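Local coordinates for protein glucose-resistance amylase regulator (Weissella paramesenteroides ATCC 33313, PDB 4RK6) that binds glucose between the two lobes of a LacI-family sugar-binding core and probably acts as a DNA-binding transcriptional regulator, at residues I20-A25 with T223-Q228; N168-E173 with I194-M199. All coordinates share one frame; numbering follows the deposited sequence.

Contact 1: I20-A25 with T223-Q228. With GLC (alpha-D-glucopyranose), chain C.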
# COMPACT_ATOMS: atom_id res chain seq x y z
N ILE A 20 6.26 1.27 9.87
CA ILE A 20 6.40 0.03 9.10
C ILE A 20 5.13 -0.81 9.22
O ILE A 20 4.90 -1.47 10.24
CB ILE A 20 7.61 -0.79 9.61
CG1 ILE A 20 8.90 0.04 9.54
CG2 ILE A 20 7.76 -2.08 8.81
CD1 ILE A 20 10.00 -0.46 10.45
N HIS A 21 4.30 -0.79 8.18
CA HIS A 21 3.01 -1.49 8.21
C HIS A 21 2.68 -2.15 6.88
O HIS A 21 3.02 -1.62 5.82
CB HIS A 21 1.89 -0.51 8.59
CG HIS A 21 1.78 0.68 7.68
ND1 HIS A 21 2.67 1.73 7.71
CD2 HIS A 21 0.88 0.98 6.71
CE1 HIS A 21 2.32 2.63 6.81
NE2 HIS A 21 1.24 2.20 6.19
N THR A 22 2.02 -3.31 6.95
CA THR A 22 1.36 -3.89 5.78
C THR A 22 0.28 -2.89 5.33
O THR A 22 -0.03 -1.92 6.05
CB THR A 22 0.71 -5.28 6.11
OG1 THR A 22 1.70 -6.21 6.60
CG2 THR A 22 0.05 -5.90 4.89
N ASN A 23 -0.28 -3.11 4.14
CA ASN A 23 -1.42 -2.32 3.69
C ASN A 23 -2.73 -2.53 4.46
O ASN A 23 -3.77 -1.97 4.07
CB ASN A 23 -1.67 -2.52 2.18
CG ASN A 23 -0.95 -1.48 1.32
OD1 ASN A 23 -0.78 -0.33 1.72
ND2 ASN A 23 -0.54 -1.89 0.13
N PHE A 24 -2.71 -3.29 5.55
CA PHE A 24 -3.95 -3.46 6.32
C PHE A 24 -4.41 -2.15 6.94
O PHE A 24 -5.60 -1.94 7.11
CB PHE A 24 -3.88 -4.61 7.34
CG PHE A 24 -3.19 -4.27 8.63
CD1 PHE A 24 -1.84 -4.51 8.79
CD2 PHE A 24 -3.90 -3.76 9.71
CE1 PHE A 24 -1.20 -4.19 9.98
CE2 PHE A 24 -3.28 -3.46 10.90
CZ PHE A 24 -1.92 -3.67 11.04
N ALA A 25 -3.47 -1.26 7.25
CA ALA A 25 -3.81 -0.00 7.94
C ALA A 25 -4.82 0.84 7.18
O ALA A 25 -5.80 1.33 7.75
CB ALA A 25 -2.55 0.82 8.20
N THR A 223 -2.11 -17.64 2.84
CA THR A 223 -1.72 -16.39 3.51
C THR A 223 -2.77 -15.90 4.49
O THR A 223 -3.93 -16.31 4.43
CB THR A 223 -1.42 -15.22 2.55
OG1 THR A 223 -2.64 -14.65 2.08
CG2 THR A 223 -0.58 -15.64 1.40
N ILE A 224 -2.35 -15.01 5.38
CA ILE A 224 -3.25 -14.30 6.28
C ILE A 224 -3.32 -12.85 5.88
O ILE A 224 -2.29 -12.19 5.76
CB ILE A 224 -2.79 -14.41 7.73
CG1 ILE A 224 -2.92 -15.85 8.18
CG2 ILE A 224 -3.63 -13.46 8.60
CD1 ILE A 224 -2.21 -16.17 9.48
N ASP A 225 -4.56 -12.38 5.64
CA ASP A 225 -4.98 -10.98 5.48
C ASP A 225 -5.99 -10.88 4.33
O ASP A 225 -7.05 -10.29 4.47
CB ASP A 225 -3.86 -9.96 5.24
CG ASP A 225 -3.09 -9.62 6.50
OD1 ASP A 225 -3.51 -10.05 7.60
OD2 ASP A 225 -2.04 -8.95 6.37
N GLY A 226 -5.63 -11.41 3.17
CA GLY A 226 -6.53 -11.45 2.03
C GLY A 226 -6.71 -10.14 1.30
O GLY A 226 -7.78 -9.91 0.72
N LEU A 227 -5.69 -9.30 1.31
CA LEU A 227 -5.72 -8.03 0.57
C LEU A 227 -5.38 -8.23 -0.92
O LEU A 227 -5.26 -9.37 -1.39
CB LEU A 227 -4.83 -7.01 1.26
CG LEU A 227 -5.28 -6.63 2.69
CD1 LEU A 227 -4.19 -5.86 3.39
CD2 LEU A 227 -6.58 -5.85 2.65
N GLN A 228 -5.28 -7.12 -1.67
CA GLN A 228 -5.17 -7.17 -3.13
C GLN A 228 -4.04 -8.04 -3.68
O GLN A 228 -4.20 -8.66 -4.71
CB GLN A 228 -5.03 -5.75 -3.70
CG GLN A 228 -4.97 -5.71 -5.21
CD GLN A 228 -4.73 -4.32 -5.76
OE1 GLN A 228 -3.97 -3.53 -5.19
NE2 GLN A 228 -5.35 -4.01 -6.89
C1 GLC C . -0.45 -6.90 11.89
C2 GLC C . -1.89 -7.26 12.24
C3 GLC C . -2.30 -8.64 11.75
C4 GLC C . -1.87 -8.81 10.29
C5 GLC C . -0.35 -8.66 10.23
C6 GLC C . 0.18 -8.79 8.80
O1 GLC C . 0.35 -7.48 12.83
O2 GLC C . -2.08 -7.24 13.66
O3 GLC C . -3.72 -8.68 11.88
O4 GLC C . -2.31 -10.04 9.81
O5 GLC C . 0.03 -7.37 10.64
O6 GLC C . -0.35 -7.80 7.98
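The interlobe cleft of a periplasmic-binding-protein-like core closes here on alpha-D-glucopyranose, with Thr22 and Phe24, where the chain turns into helix 24-39, on one side and Asp225, in the loop after strand 220-223, on the other. Asp225 takes a sugar hydroxyl on each carboxylate oxygen: O4 of glucose donates to its OD1 at 2.5 Å and O6 of the same sugar to its OD2 at 2.6 Å. Two acceptors held by one rigid group suit a pair of hydroxyls and fix the turn of the carboxylate, whose OD1 is also bonded by Gln242. Thr22 comes from the opposite direction; its OG1, set anti to the carbonyl carbon (chi1 -58°), is hydrogen-bonded to glucose O6 at 2.9 Å. The flat, apolar ring of Phe24 meets the C1-C2 edge of the tilted pyranose: C2 of glucose sits over one ring face, offset toward the rim, and CE1 of Phe24 comes within 3.4 Å of glucose C1. No hydrogen bond joins the two segments directly. Beside the sugar, branched Leu227 supplies the apolar contact, laying its CD1 3.7 Å from the backbone N of Phe24 and 4.2 Å from CB of Phe24.

Contact 2: N168-E173 with I194-M199. With GLC (alpha-D-glucopyranose), chain C.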
# COMPACT_ATOMS: atom_id res chain seq x y z
N ASN A 168 11.43 -13.15 10.67
CA ASN A 168 11.30 -12.08 11.67
C ASN A 168 10.32 -10.97 11.33
O ASN A 168 10.15 -10.06 12.12
CB ASN A 168 12.67 -11.43 11.88
CG ASN A 168 13.67 -12.41 12.42
OD1 ASN A 168 13.36 -13.16 13.34
ND2 ASN A 168 14.87 -12.44 11.84
N ASP A 169 9.70 -11.02 10.15
CA ASP A 169 8.79 -9.95 9.78
C ASP A 169 7.88 -10.37 8.63
O ASP A 169 8.02 -11.48 8.11
CB ASP A 169 9.57 -8.66 9.45
CG ASP A 169 10.41 -8.75 8.19
OD1 ASP A 169 10.02 -9.42 7.21
OD2 ASP A 169 11.46 -8.07 8.16
N HIS A 170 6.97 -9.48 8.25
CA HIS A 170 5.90 -9.82 7.29
C HIS A 170 6.26 -9.40 5.86
O HIS A 170 5.36 -9.19 5.04
CB HIS A 170 4.62 -9.07 7.66
CG HIS A 170 4.04 -9.43 8.98
ND1 HIS A 170 3.54 -10.68 9.26
CD2 HIS A 170 3.83 -8.68 10.09
CE1 HIS A 170 3.07 -10.70 10.49
NE2 HIS A 170 3.24 -9.50 11.02
N SER A 171 7.55 -9.26 5.55
CA SER A 171 7.98 -8.73 4.26
C SER A 171 8.04 -9.76 3.14
O SER A 171 8.16 -10.95 3.35
CB SER A 171 9.35 -8.05 4.40
OG SER A 171 10.40 -9.01 4.57
N TYR A 172 7.98 -9.24 1.91
CA TYR A 172 8.26 -10.01 0.72
C TYR A 172 9.61 -10.74 0.83
O TYR A 172 9.72 -11.91 0.50
CB TYR A 172 8.28 -9.07 -0.47
CG TYR A 172 8.75 -9.68 -1.77
CD1 TYR A 172 7.86 -10.33 -2.62
CD2 TYR A 172 10.08 -9.57 -2.17
CE1 TYR A 172 8.29 -10.87 -3.82
CE2 TYR A 172 10.53 -10.13 -3.36
CZ TYR A 172 9.62 -10.77 -4.19
OH TYR A 172 10.05 -11.31 -5.38
N GLU A 173 10.62 -10.02 1.30
CA GLU A 173 11.97 -10.55 1.40
C GLU A 173 12.02 -11.77 2.33
O GLU A 173 12.69 -12.75 2.03
CB GLU A 173 12.92 -9.47 1.91
CG GLU A 173 13.23 -8.39 0.86
CD GLU A 173 12.15 -7.30 0.67
OE1 GLU A 173 11.18 -7.20 1.47
OE2 GLU A 173 12.29 -6.54 -0.33
N ILE A 194 2.38 -21.57 5.62
CA ILE A 194 1.39 -20.59 6.05
C ILE A 194 2.14 -19.28 6.16
O ILE A 194 3.07 -19.14 6.95
CB ILE A 194 0.77 -20.96 7.40
CG1 ILE A 194 0.05 -22.31 7.29
CG2 ILE A 194 -0.19 -19.88 7.84
CD1 ILE A 194 -0.47 -22.89 8.58
N ALA A 195 1.75 -18.31 5.34
CA ALA A 195 2.42 -17.03 5.30
C ALA A 195 1.73 -16.03 6.21
O ALA A 195 0.51 -15.85 6.08
CB ALA A 195 2.41 -16.53 3.85
N THR A 196 2.46 -15.34 7.08
CA THR A 196 1.82 -14.48 8.09
C THR A 196 1.27 -13.17 7.52
O THR A 196 0.55 -12.44 8.21
CB THR A 196 2.74 -14.12 9.28
OG1 THR A 196 3.85 -13.34 8.82
CG2 THR A 196 3.21 -15.35 9.96
N ALA A 197 1.62 -12.87 6.27
CA ALA A 197 1.03 -11.74 5.55
C ALA A 197 1.04 -12.03 4.08
O ALA A 197 1.81 -12.88 3.62
CB ALA A 197 1.76 -10.45 5.85
N ASP A 198 0.16 -11.38 3.33
CA ASP A 198 0.06 -11.64 1.89
C ASP A 198 1.40 -11.52 1.13
O ASP A 198 1.71 -12.36 0.26
CB ASP A 198 -0.96 -10.72 1.22
CG ASP A 198 -2.35 -10.84 1.84
OD1 ASP A 198 -2.75 -11.93 2.30
OD2 ASP A 198 -3.03 -9.79 1.83
N MSE A 199 2.19 -10.50 1.45
CA MSE A 199 3.46 -10.23 0.73
C MSE A 199 4.44 -11.36 0.98
O MSE A 199 5.23 -11.68 0.12
CB MSE A 199 4.06 -8.88 1.13
CG MSE A 199 3.49 -7.77 0.28
SE MSE A 199 4.24 -7.98 -1.53
CE MSE A 199 3.64 -6.18 -2.04
C1 GLC C . -0.45 -6.90 11.89
C2 GLC C . -1.89 -7.26 12.24
C3 GLC C . -2.30 -8.64 11.75
C4 GLC C . -1.87 -8.81 10.29
C5 GLC C . -0.35 -8.66 10.23
C6 GLC C . 0.18 -8.79 8.80
O1 GLC C . 0.35 -7.48 12.83
O2 GLC C . -2.08 -7.24 13.66
O3 GLC C . -3.72 -8.68 11.88
O4 GLC C . -2.31 -10.04 9.81
O5 GLC C . 0.03 -7.37 10.64
O6 GLC C . -0.35 -7.80 7.98
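Thr196 OG1 is gripped by ND1 of His170, in a hydrogen bond of 2.7 Å, and by the backbone N of Asp134. The side chains of His170 and Thr196 cross at about a right angle, with Thr196 CB at the edge of the imidazole in its plane. With CG anti to the carbonyl carbon (chi1 -63°), the ring reaches Thr196 and the sugar together, and the bond restrains its rotation. Imidazole suits the place because its edge can bond while its face packs: glucose C6 lies over the centre of one face, 3.7 Å above the plane. The small methyl of Ala197 packs beside them, its CB 3.7 Å from both His170 CB and glucose C6. Farther along, Tyr172 CA makes a C-H...O contact of 3.5 Å with Met199 O, and Met199, present as selenomethionine, has its SE 4.3 Å from Tyr172 CB. The bond from Ser171 N to Asp169 OD1 makes an Asx turn, and Ser171 OG adds a second donor from the same face. Ser171, N-cap of helix 172-182, also caps Thr174 N through OG; such loops between strand ends and helix starts, lining a sugar pocket, are characteristic of the periplasmic-binding-protein-like fold.

Overall arrangement
Contact 1 spans the cleft, whereas contact 2 joins neighbouring loops within the lobe that also carries 223-228; both segments of contact 2 fall in the sequence between those of contact 1. Their centres are about 9 Å apart, and Asp198 ties them together: its OD1 is 2.7 Å from Thr223 OG1 and its OD2 2.8 Å from Leu227 N, both probable hydrogen bonds. Asp198 thus forms a second shell that would help hold the loop bearing Asp225 in place beside the sugar. Both contacts touch the glucose, whose pocket is completed by Thr96, Arg145 and Gln242. Both also reach the second subunit, where Asn23 bonds to Asn23 of that chain and Met199 packs on its Gln228.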